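Local coordinates for Rbsd/fucu transport protein family protein (Streptococcus pneumoniae, PDB 4A34) that binds L-fucose and, as a fucose mutarotase of the RbsD/FucU family, probably interconverts the alpha and beta anomers of the sugar, at residues 16-20 against 118-122; 48-53 against 122-126; 71-75 against 111-115. All blocks are in the same frame, centred on the assembly; numbering follows the deposited sequence.

Contact 1 of 3, residues 16-20 against 118-122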
loop_
_atom_site.group_PDB
_atom_site.type_symbol
_atom_site.label_atom_id
_atom_site.label_comp_id
_atom_site.label_asym_id
_atom_site.label_seq_id
_atom_site.Cartn_x
_atom_site.Cartn_y
_atom_site.Cartn_z
ATOM N N THR I 16 9.853 -15.329 10.981
ATOM C CA THR I 16 8.786 -16.246 10.604
ATOM C C THR I 16 8.852 -17.574 11.365
ATOM O O THR I 16 7.818 -18.115 11.737
ATOM C CB THR I 16 8.606 -16.360 9.053
ATOM O OG1 THR I 16 8.301 -17.707 8.661
ATOM C CG2 THR I 16 9.818 -15.900 8.353
ATOM N N LEU I 17 10.055 -18.061 11.651
ATOM C CA LEU I 17 10.209 -19.195 12.562
ATOM C C LEU I 17 9.614 -18.864 13.927
ATOM O O LEU I 17 8.990 -19.715 14.569
ATOM C CB LEU I 17 11.682 -19.572 12.728
ATOM C CG LEU I 17 12.406 -20.308 11.602
ATOM C CD1 LEU I 17 13.822 -20.637 12.037
ATOM C CD2 LEU I 17 11.680 -21.579 11.182
ATOM N N MET I 18 9.815 -17.617 14.358
ATOM C CA MET I 18 9.311 -17.129 15.639
ATOM C C MET I 18 7.788 -17.016 15.680
ATOM O O MET I 18 7.156 -17.467 16.637
ATOM C CB MET I 18 9.949 -15.779 15.973
ATOM C CG MET I 18 11.382 -15.865 16.456
ATOM S SD MET I 18 11.381 -16.481 18.148
ATOM C CE MET I 18 11.340 -14.932 19.061
ATOM N N GLU I 19 7.200 -16.418 14.645
ATOM C CA GLU I 19 5.756 -16.182 14.632
ATOM C C GLU I 19 4.950 -17.436 14.288
ATOM O O GLU I 19 3.725 -17.446 14.413
ATOM C CB GLU I 19 5.382 -15.002 13.726
ATOM C CG GLU I 19 5.680 -15.204 12.267
ATOM C CD GLU I 19 5.743 -13.904 11.475
ATOM O OE1 GLU I 19 6.126 -12.854 12.034
ATOM O OE2 GLU I 19 5.420 -13.950 10.273
ATOM N N MET I 20 5.640 -18.490 13.857
ATOM C CA MET I 20 5.008 -19.798 13.682
ATOM C C MET I 20 4.611 -20.381 15.036
ATOM O O MET I 20 5.349 -20.285 16.011
ATOM C CB MET I 20 5.935 -20.766 12.931
ATOM C CG MET I 20 5.820 -20.701 11.417
ATOM S SD MET I 20 6.957 -21.809 10.563
ATOM C CE MET I 20 8.120 -20.679 9.841
ATOM N N ALA I 118 1.289 -24.188 3.413
ATOM C CA ALA I 118 2.325 -23.991 4.417
ATOM C C ALA I 118 2.418 -22.515 4.753
ATOM O O ALA I 118 2.043 -21.662 3.937
ATOM C CB ALA I 118 3.657 -24.520 3.934
ATOM N N TYR I 119 2.912 -22.220 5.955
ATOM C CA TYR I 119 3.029 -20.843 6.402
ATOM C C TYR I 119 4.046 -20.091 5.565
ATOM O O TYR I 119 3.836 -18.933 5.232
ATOM C CB TYR I 119 3.389 -20.762 7.884
ATOM C CG TYR I 119 3.370 -19.357 8.431
ATOM C CD1 TYR I 119 2.179 -18.639 8.534
ATOM C CD2 TYR I 119 4.540 -18.734 8.840
ATOM C CE1 TYR I 119 2.157 -17.342 9.048
ATOM C CE2 TYR I 119 4.527 -17.444 9.357
ATOM C CZ TYR I 119 3.334 -16.754 9.454
ATOM O OH TYR I 119 3.330 -15.469 9.961
ATOM N N ALA I 120 5.142 -20.754 5.219
ATOM C CA ALA I 120 6.163 -20.130 4.399
ATOM C C ALA I 120 6.986 -21.139 3.613
ATOM O O ALA I 120 7.198 -22.292 4.041
ATOM C CB ALA I 120 7.075 -19.263 5.248
ATOM N N ILE I 121 7.442 -20.686 2.453
ATOM C CA ILE I 121 8.429 -21.417 1.695
ATOM C C ILE I 121 9.696 -20.578 1.672
ATOM O O ILE I 121 9.649 -19.368 1.399
ATOM C CB ILE I 121 7.950 -21.705 0.256
ATOM C CG1 ILE I 121 6.619 -22.482 0.275
ATOM C CG2 ILE I 121 9.055 -22.418 -0.539
ATOM C CD1 ILE I 121 6.084 -22.881 -1.086
ATOM N N VAL I 122 10.816 -21.215 1.992
ATOM C CA VAL I 122 12.128 -20.609 1.774
ATOM C C VAL I 122 12.805 -21.211 0.537
ATOM O O VAL I 122 13.020 -22.415 0.460
ATOM C CB VAL I 122 13.044 -20.675 3.041
ATOM C CG1 VAL I 122 12.835 -21.943 3.806
ATOM C CG2 VAL I 122 14.505 -20.500 2.680
#
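Tyr119 reaches from the lead-in to strand 120-124 across to the last turn of helix 11-19, packing the first helix of this RbsD/FucU fold against its central mixed sheet. Tyr119 CG stands anti to the backbone N (chi1 -174°); the first bond of the side chain points toward the helix, and the ring continues to it. At the near end of the ring, Tyr119 CG lies 4.1 Å from Met20 CG. One bond further, Tyr119 CD2 makes the close apolar contact, 3.5 Å from Met20 CG, and Tyr119 CE2 comes within 3.8 Å of Thr16 OG1, which sits at the ring edge near its plane. The Met20 chain bends at chi3, and its SD lies 5.5 Å from the Tyr119 ring centroid, an oblique Met-aromatic contact. Thr16 OG1 also packs on Ala120 CB.

The tip of the ring is held by the buried Glu19. Its carboxylate is turned 73° from the ring plane; Lys15 forms a salt bridge with OE1, while OE2 accepts the tyrosine's hydrogen bond. Backbone bonds tie Tyr119 to Glu25 and Ala120 to Val27 on the adjacent strand 25-29. Tyr119 OH donates to Glu19 OE2 at 2.6 Å, arriving from above the carboxylate plane, 37° out of it.

Contact 2 of 3, residues 48-53 against 122-126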
loop_
_atom_site.group_PDB
_atom_site.type_symbol
_atom_site.label_atom_id
_atom_site.label_comp_id
_atom_site.label_asym_id
_atom_site.label_seq_id
_atom_site.Cartn_x
_atom_site.Cartn_y
_atom_site.Cartn_z
ATOM N N VAL I 48 21.991 -20.355 0.261
ATOM C CA VAL I 48 22.103 -21.406 1.273
ATOM C C VAL I 48 21.689 -22.800 0.756
ATOM O O VAL I 48 20.722 -22.949 -0.004
ATOM C CB VAL I 48 21.277 -21.059 2.528
ATOM C CG1 VAL I 48 21.732 -21.904 3.725
ATOM C CG2 VAL I 48 21.392 -19.562 2.858
ATOM N N ASN I 49 22.453 -23.807 1.175
ATOM C CA ASN I 49 22.155 -25.209 0.899
ATOM C C ASN I 49 21.296 -25.742 2.042
ATOM O O ASN I 49 21.392 -25.251 3.175
ATOM C CB ASN I 49 23.456 -26.022 0.754
ATOM C CG ASN I 49 24.210 -25.713 -0.546
ATOM O OD1 ASN I 49 23.601 -25.472 -1.592
ATOM N ND2 ASN I 49 25.540 -25.740 -0.485
ATOM N N ILE I 50 20.462 -26.739 1.748
ATOM C CA ILE I 50 19.413 -27.169 2.681
ATOM C C ILE I 50 19.884 -27.923 3.936
ATOM O O ILE I 50 19.366 -27.642 5.014
ATOM C CB ILE I 50 18.247 -27.914 1.959
ATOM C CG1 ILE I 50 17.573 -26.968 0.954
ATOM C CG2 ILE I 50 17.237 -28.468 2.978
ATOM C CD1 ILE I 50 16.527 -27.589 0.031
ATOM N N PRO I 51 20.849 -28.871 3.812
ATOM C CA PRO I 51 21.331 -29.545 5.034
ATOM C C PRO I 51 21.845 -28.578 6.101
ATOM O O PRO I 51 21.559 -28.767 7.285
ATOM C CB PRO I 51 22.468 -30.472 4.539
ATOM C CG PRO I 51 22.647 -30.194 3.084
ATOM C CD PRO I 51 21.414 -29.484 2.592
ATOM N N GLU I 52 22.578 -27.548 5.676
ATOM C CA GLU I 52 23.012 -26.474 6.577
ATOM C C GLU I 52 21.805 -25.811 7.245
ATOM O O GLU I 52 21.755 -25.678 8.469
ATOM C CB GLU I 52 23.837 -25.415 5.832
ATOM C CG GLU I 52 25.228 -25.859 5.385
ATOM C CD GLU I 52 25.266 -26.301 3.928
ATOM O OE1 GLU I 52 24.682 -27.363 3.599
ATOM O OE2 GLU I 52 25.898 -25.588 3.116
ATOM N N LEU I 53 20.827 -25.418 6.434
ATOM C CA LEU I 53 19.626 -24.763 6.939
ATOM C C LEU I 53 18.765 -25.679 7.824
ATOM O O LEU I 53 18.150 -25.210 8.790
ATOM C CB LEU I 53 18.797 -24.206 5.770
ATOM C CG LEU I 53 17.721 -23.172 6.101
ATOM C CD1 LEU I 53 18.334 -22.004 6.830
ATOM C CD2 LEU I 53 17.038 -22.697 4.832
ATOM N N VAL I 122 10.816 -21.215 1.992
ATOM C CA VAL I 122 12.128 -20.609 1.774
ATOM C C VAL I 122 12.805 -21.211 0.537
ATOM O O VAL I 122 13.020 -22.415 0.460
ATOM C CB VAL I 122 13.044 -20.675 3.041
ATOM C CG1 VAL I 122 12.835 -21.943 3.806
ATOM C CG2 VAL I 122 14.505 -20.500 2.680
ATOM N N ALA I 123 13.095 -20.357 -0.436
ATOM C CA ALA I 123 13.853 -20.745 -1.615
ATOM C C ALA I 123 15.344 -20.791 -1.273
ATOM O O ALA I 123 15.928 -19.794 -0.857
ATOM C CB ALA I 123 13.592 -19.776 -2.756
ATOM N N THR I 124 15.956 -21.954 -1.439
ATOM C CA THR I 124 17.365 -22.108 -1.121
ATOM C C THR I 124 18.189 -22.214 -2.403
ATOM O O THR I 124 17.645 -22.133 -3.504
ATOM C CB THR I 124 17.594 -23.345 -0.250
ATOM O OG1 THR I 124 17.383 -24.513 -1.048
ATOM C CG2 THR I 124 16.647 -23.353 0.963
ATOM N N GLY I 125 19.500 -22.382 -2.252
ATOM C CA GLY I 125 20.399 -22.490 -3.392
ATOM C C GLY I 125 20.741 -23.926 -3.725
ATOM O O GLY I 125 21.609 -24.182 -4.558
ATOM N N GLU I 126 20.044 -24.857 -3.076
ATOM C CA GLU I 126 20.274 -26.286 -3.241
ATOM C C GLU I 126 20.106 -26.785 -4.688
ATOM O O GLU I 126 19.003 -26.756 -5.251
ATOM C CB GLU I 126 19.351 -27.057 -2.305
ATOM C CG GLU I 126 19.627 -28.537 -2.260
ATOM C CD GLU I 126 21.104 -28.839 -2.090
ATOM O OE1 GLU I 126 21.627 -28.654 -0.970
ATOM O OE2 GLU I 126 21.734 -29.256 -3.076
#
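Val48 O accepts a short hydrogen bond from Gly125 N, 2.6 Å long and nearly straight, with an N-H...O angle of 162°. The same oxygen also lies 3.2 Å from Thr124 CB, where the chain leaving strand 120-124 meets the residues before helix 50-60. The contact thus joins the N-terminal turn of this helix to the end of a strand in the mixed sheet of the RbsD/FucU fold. Asn49 occupies the N-cap position, but its side chain makes no capping bond.

Beside this backbone link, Ile50 runs at about a right angle to both Thr124 and Glu126. Its CG1 comes within 3.2 Å of Thr124 OG1, and its CD1 touches Glu126 CB at 3.7 Å. Thr124 OG1 occupies the place between its own backbone N and carbonyl carbon (chi1 71°), where it bonds to Ala29 O and receives a weak bond from Glu126 N, while CG2 is left to meet Leu53 CD2. Leu53 and Val122 reach toward each other tip to tip, CD2 to CG2 at 4.0 Å.

The Glu126 chain bends at chi2, bringing OE1 to 3.6 Å from Asn49 CB and close to Pro51 CD, while OE2 is bonded to Ser128 N. Helix 85-93 packs against Ile50, Pro51 and Glu126 through Ile85 and Tyr89, and strands 25-29 and 42-45 flank strand 120-124, so the first turn of helix 50-60 lies where the sheet meets a second helix.

Contact 3 of 3, residues 71-75 against 111-115. With FUL (beta-L-fucopyranose), chain B.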
loop_
_atom_site.group_PDB
_atom_site.type_symbol
_atom_site.label_atom_id
_atom_site.label_comp_id
_atom_site.label_asym_id
_atom_site.label_seq_id
_atom_site.Cartn_x
_atom_site.Cartn_y
_atom_site.Cartn_z
ATOM N N ILE I 71 7.486 -34.590 8.922
ATOM C CA ILE I 71 8.448 -34.321 7.841
ATOM C C ILE I 71 8.016 -35.017 6.544
ATOM O O ILE I 71 7.608 -36.180 6.560
ATOM C CB ILE I 71 9.884 -34.757 8.249
ATOM C CG1 ILE I 71 10.393 -33.920 9.426
ATOM C CG2 ILE I 71 10.856 -34.653 7.088
ATOM C CD1 ILE I 71 11.413 -34.622 10.273
ATOM N N GLN I 72 8.083 -34.296 5.428
ATOM C CA GLN I 72 7.745 -34.870 4.128
ATOM C C GLN I 72 8.824 -34.586 3.104
ATOM O O GLN I 72 9.344 -33.473 3.032
ATOM C CB GLN I 72 6.412 -34.333 3.597
ATOM C CG GLN I 72 5.173 -34.792 4.339
ATOM C CD GLN I 72 4.878 -33.923 5.536
ATOM O OE1 GLN I 72 4.662 -32.711 5.410
ATOM N NE2 GLN I 72 4.879 -34.533 6.714
ATOM N N PHE I 73 9.164 -35.593 2.308
ATOM C CA PHE I 73 10.032 -35.376 1.162
ATOM C C PHE I 73 9.192 -35.478 -0.103
ATOM O O PHE I 73 8.017 -35.831 -0.035
ATOM C CB PHE I 73 11.207 -36.360 1.131
ATOM C CG PHE I 73 12.112 -36.294 2.338
ATOM C CD1 PHE I 73 12.176 -35.159 3.139
ATOM C CD2 PHE I 73 12.933 -37.370 2.650
ATOM C CE1 PHE I 73 13.024 -35.111 4.250
ATOM C CE2 PHE I 73 13.783 -37.328 3.756
ATOM C CZ PHE I 73 13.823 -36.199 4.559
ATOM N N MET I 74 9.778 -35.132 -1.242
ATOM C CA MET I 74 9.084 -35.247 -2.515
ATOM C C MET I 74 9.592 -36.485 -3.228
ATOM O O MET I 74 10.767 -36.552 -3.587
ATOM C CB MET I 74 9.316 -34.006 -3.381
ATOM C CG MET I 74 8.743 -34.114 -4.797
ATOM S SD MET I 74 9.164 -32.726 -5.871
ATOM C CE MET I 74 8.058 -31.461 -5.243
ATOM N N ASN I 75 8.706 -37.456 -3.440
ATOM C CA ASN I 75 9.088 -38.710 -4.083
ATOM C C ASN I 75 9.500 -38.537 -5.546
ATOM O O ASN I 75 9.045 -37.616 -6.224
ATOM C CB ASN I 75 7.981 -39.760 -3.960
ATOM C CG ASN I 75 8.536 -41.171 -3.774
ATOM O OD1 ASN I 75 9.650 -41.481 -4.213
ATOM N ND2 ASN I 75 7.764 -42.027 -3.111
ATOM N N PHE I 111 2.769 -32.676 -3.049
ATOM C CA PHE I 111 3.772 -31.855 -2.400
ATOM C C PHE I 111 3.528 -30.384 -2.691
ATOM O O PHE I 111 3.620 -29.550 -1.786
ATOM C CB PHE I 111 5.178 -32.252 -2.866
ATOM C CG PHE I 111 6.272 -31.760 -1.960
ATOM C CD1 PHE I 111 6.746 -30.452 -2.061
ATOM C CD2 PHE I 111 6.809 -32.596 -0.988
ATOM C CE1 PHE I 111 7.742 -29.991 -1.214
ATOM C CE2 PHE I 111 7.803 -32.146 -0.134
ATOM C CZ PHE I 111 8.275 -30.843 -0.249
ATOM N N TYR I 112 3.213 -30.078 -3.950
ATOM C CA TYR I 112 2.922 -28.710 -4.384
ATOM C C TYR I 112 1.759 -28.134 -3.590
ATOM O O TYR I 112 1.869 -27.058 -2.997
ATOM C CB TYR I 112 2.604 -28.656 -5.884
ATOM C CG TYR I 112 3.786 -28.872 -6.828
ATOM C CD1 TYR I 112 5.114 -28.785 -6.379
ATOM C CD2 TYR I 112 3.571 -29.119 -8.187
ATOM C CE1 TYR I 112 6.193 -28.968 -7.261
ATOM C CE2 TYR I 112 4.649 -29.304 -9.077
ATOM C CZ TYR I 112 5.954 -29.229 -8.607
ATOM O OH TYR I 112 7.008 -29.411 -9.483
ATOM N N GLU I 113 0.653 -28.874 -3.560
ATOM C CA GLU I 113 -0.551 -28.441 -2.860
ATOM C C GLU I 113 -0.354 -28.225 -1.349
ATOM O O GLU I 113 -0.826 -27.229 -0.798
ATOM C CB GLU I 113 -1.729 -29.385 -3.158
ATOM C CG GLU I 113 -2.151 -29.457 -4.644
ATOM C CD GLU I 113 -2.594 -28.112 -5.222
ATOM O OE1 GLU I 113 -3.258 -27.332 -4.504
ATOM O OE2 GLU I 113 -2.269 -27.833 -6.402
ATOM N N ARG I 114 0.352 -29.129 -0.678
ATOM C CA ARG I 114 0.637 -28.908 0.745
ATOM C C ARG I 114 1.538 -27.677 0.964
ATOM O O ARG I 114 1.359 -26.935 1.935
ATOM C CB ARG I 114 1.215 -30.150 1.433
ATOM C CG ARG I 114 0.792 -30.228 2.903
ATOM C CD ARG I 114 1.841 -30.879 3.771
ATOM N NE ARG I 114 1.559 -32.277 4.069
ATOM C CZ ARG I 114 1.489 -32.788 5.296
ATOM N NH1 ARG I 114 1.681 -32.020 6.354
ATOM N NH2 ARG I 114 1.227 -34.075 5.468
ATOM N N SER I 115 2.474 -27.445 0.044
ATOM C CA SER I 115 3.335 -26.263 0.108
ATOM C C SER I 115 2.570 -24.932 -0.027
ATOM O O SER I 115 3.023 -23.908 0.471
ATOM C CB SER I 115 4.462 -26.345 -0.922
ATOM O OG SER I 115 4.050 -25.844 -2.176
HETATM C C1 FUL B . 10.683 -30.112 -8.860
HETATM C C2 FUL B . 11.956 -29.737 -8.090
HETATM O O2 FUL B . 11.671 -29.140 -6.845
HETATM C C3 FUL B . 12.741 -31.024 -7.848
HETATM O O3 FUL B . 13.960 -30.761 -7.207
HETATM C C4 FUL B . 13.008 -31.729 -9.165
HETATM O O4 FUL B . 13.783 -30.878 -9.967
HETATM C C5 FUL B . 11.677 -31.990 -9.859
HETATM C C6 FUL B . 11.870 -32.786 -11.144
HETATM O O5 FUL B . 11.046 -30.734 -10.084
HETATM O O1 FUL B . 9.874 -28.994 -9.122
#
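With CG anti to the backbone N in both Met74 (chi1 174°) and Phe111 (chi1 -162°), the methionine runs across the phenylalanine ring at about a right angle. Met74 CB stands 4.1 Å from the Phe111 ring centroid, a CH-pi contact over one face but offset toward the rim. Further along, SD lies above the same ring at a distance, in a looser Met-aromatic contact. The bend at chi3 then places Met74 CE against both aromatic side chains, 3.6 Å from Phe111 CD1 and 3.7 Å from Tyr112 CE1. The Phe111 ring edge meets the strand backbone, with Gln72 O in its plane and Phe73 O nearby.

This is the packing of helix 108-116 on the mixed sheet of the RbsD/FucU fold: the axes of strand 71-74 and of helical residues 111-115 approach to 10.1 Å, with 135° between their N-to-C directions. Phe111 also touches Ile134 on the neighbouring strand 133-136.

Toward the start of the strand the contact becomes polar. The Gln72 amide stacks on the Arg114 guanidinium, with OE1 over its centre, 3.2 Å from Arg114 CZ. The two groups are stacked rather than hydrogen-bonded; Gln72 NE2 bonds to Ser69 OG, and Arg114 NH1 forms a salt bridge to Glu25.

At the pocket end, Tyr112 OH shares a 2.9 Å hydrogen bond with O1 of beta-L-fucopyranose, the anomeric hydroxyl, which lies in the plane of the tyrosine ring at its edge. Arg108 also bonds to Tyr112 OH, while His22 of a neighbouring subunit, Asp30, Tyr130 and Asn132 hold the sugar.

The three contacts spread round one mixed sheet, their centres 15 to 16 Å apart. Contacts 1 and 2 share strand 120-124, and their segments overlap at Val122: helix 11-19 packs near the start of this strand, helix 50-60 at its far end. Contact 3 uses strand 71-74, on the other side of strands 25-29 and 133-136, and both its segments fall between the two halves of contacts 1 and 2 in sequence. Helix 108-116 leads directly into strand 120-124, and Ser115 O touches Ile121 CD1 at 3.6 Å, joining contacts 3 and 1. Contact 3 holds Tyr112 of the fucose pocket, while contacts 1 and 2 pack helices 11-19 and 50-60 along strand 120-124 of the same sheet.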